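Citryl-CoA lyase (Hydrogenobacter thermophilus, PDB 6HXP) probably cleaves citryl-CoA into acetyl-CoA and oxaloacetate, binds coenzyme A, and belongs to the citrate synthase family. Local coordinates at residues R23-D26 with L27-N30. Numbering follows the deposited sequence.
Sequences RLLD and LVGN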
loop_
_atom_site.group_PDB
_atom_site.type_symbol
_atom_site.label_atom_id
_atom_site.label_comp_id
_atom_site.label_asym_id
_atom_site.label_seq_id
_atom_site.Cartn_x
_atom_site.Cartn_y
_atom_site.Cartn_z
ATOM N N ARG A 23 -30.629 8.580 -4.996
ATOM C CA ARG A 23 -30.213 8.173 -6.342
ATOM C C ARG A 23 -28.974 8.980 -6.735
ATOM O O ARG A 23 -29.030 10.216 -6.820
ATOM C CB ARG A 23 -31.351 8.429 -7.296
ATOM C CG ARG A 23 -31.103 7.969 -8.700
ATOM C CD ARG A 23 -32.351 8.273 -9.536
ATOM N NE ARG A 23 -32.186 7.799 -10.906
ATOM C CZ ARG A 23 -32.150 8.580 -11.981
ATOM N NH1 ARG A 23 -32.263 9.896 -11.860
ATOM N NH2 ARG A 23 -31.988 8.051 -13.186
ATOM N N LEU A 24 -27.862 8.283 -6.999
ATOM C CA LEU A 24 -26.616 8.984 -7.350
ATOM C C LEU A 24 -26.812 9.899 -8.554
ATOM O O LEU A 24 -26.324 11.030 -8.518
ATOM C CB LEU A 24 -25.500 7.984 -7.574
ATOM C CG LEU A 24 -24.111 8.641 -7.898
ATOM C CD1 LEU A 24 -23.733 9.702 -6.893
ATOM C CD2 LEU A 24 -23.041 7.582 -7.934
ATOM N N LEU A 25 -27.583 9.482 -9.553
ATOM C CA LEU A 25 -27.797 10.318 -10.720
ATOM C C LEU A 25 -28.533 11.602 -10.406
ATOM O O LEU A 25 -28.363 12.579 -11.146
ATOM C CB LEU A 25 -28.423 9.524 -11.849
ATOM C CG LEU A 25 -27.339 8.530 -12.437
ATOM C CD1 LEU A 25 -27.749 7.991 -13.654
ATOM C CD2 LEU A 25 -25.947 9.195 -12.655
ATOM N N ASP A 26 -29.332 11.648 -9.311
ATOM C CA ASP A 26 -29.963 12.896 -8.884
ATOM C C ASP A 26 -28.981 13.777 -8.119
ATOM O O ASP A 26 -29.164 14.984 -8.057
ATOM C CB ASP A 26 -31.198 12.633 -8.021
ATOM C CG ASP A 26 -32.384 12.070 -8.802
ATOM O OD1 ASP A 26 -32.328 12.050 -10.051
ATOM O OD2 ASP A 26 -33.328 11.607 -8.163
ATOM N N LEU A 27 -27.960 13.203 -7.487
ATOM C CA LEU A 27 -26.967 14.001 -6.778
ATOM C C LEU A 27 -26.047 14.673 -7.776
ATOM O O LEU A 27 -25.650 15.830 -7.569
ATOM C CB LEU A 27 -26.140 13.110 -5.873
ATOM C CG LEU A 27 -26.887 12.292 -4.779
ATOM C CD1 LEU A 27 -25.912 11.513 -3.938
ATOM C CD2 LEU A 27 -27.739 13.182 -3.934
ATOM N N VAL A 28 -25.710 13.965 -8.860
ATOM C CA VAL A 28 -24.800 14.497 -9.891
ATOM C C VAL A 28 -25.452 15.742 -10.495
ATOM O O VAL A 28 -26.569 15.664 -11.000
ATOM C CB VAL A 28 -24.527 13.432 -10.968
ATOM C CG1 VAL A 28 -23.726 14.007 -12.154
ATOM C CG2 VAL A 28 -23.769 12.223 -10.372
ATOM N N GLY A 29 -24.715 16.860 -10.461
ATOM C CA GLY A 29 -25.172 18.142 -10.984
ATOM C C GLY A 29 -25.959 18.975 -9.994
ATOM O O GLY A 29 -26.253 20.151 -10.285
ATOM N N ASN A 30 -26.361 18.389 -8.853
ATOM C CA ASN A 30 -27.176 19.055 -7.849
ATOM C C ASN A 30 -26.482 19.270 -6.528
ATOM O O ASN A 30 -26.790 20.235 -5.844
ATOM C CB ASN A 30 -28.478 18.301 -7.628
ATOM C CG ASN A 30 -29.374 18.452 -8.856
ATOM O OD1 ASN A 30 -29.496 19.559 -9.417
ATOM N ND2 ASN A 30 -30.069 17.382 -9.218
#
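With CG beside its own backbone N and anti to the carbonyl carbon (chi1 -70°), Asn-30 turns its amide back to Asp-26, where ND2 donates to the backbone O over 2.8 Å. The two residues span the end of the one-turn helix 24-27, which runs straight into a type II beta turn, Leu-27 to Asn-30, closed by Asn-30 N to Leu-27 O. Gly-29 fits the third position of that turn because its phi is positive. The amide bond is nearly straight, 162° at the hydrogen, with Asp-26 O close to the amide plane; asparagine suits the place since its OD1 can accept from the backbone N of Lys-258 of a third subunit. Replacing Asn-30 by an alanine is likely to leave Asp-26 O without its amide donor and that neighbouring N-H without this acceptor.

Two backbone hydrogen bonds bind the helix ends: Leu-27 N to O of the N-cap Arg-23, 3.2 Å, and Val-28 N, just past the helix, to Leu-24 O, 3.0 Å. Branched apolar residues suit the buried side: Leu-24 CD1 meets Leu-27 CD1 at 4.1 Å, the side chains crossing at about a right angle, and Val-28 CG2 at 4.3 Å, while Ser-60 of a second subunit packs on Leu-24 and Val-28. The guanidinium of Arg-23 forms a salt bridge with Glu-16 of strand 16-19, and Leu-25 CB lies over the centre of one of its faces. Asp-26, three residues on, supplies a second negative partner: Arg-23 NH1 meets its OD1 at 2.8 Å, approaching 42° out of the carboxylate plane.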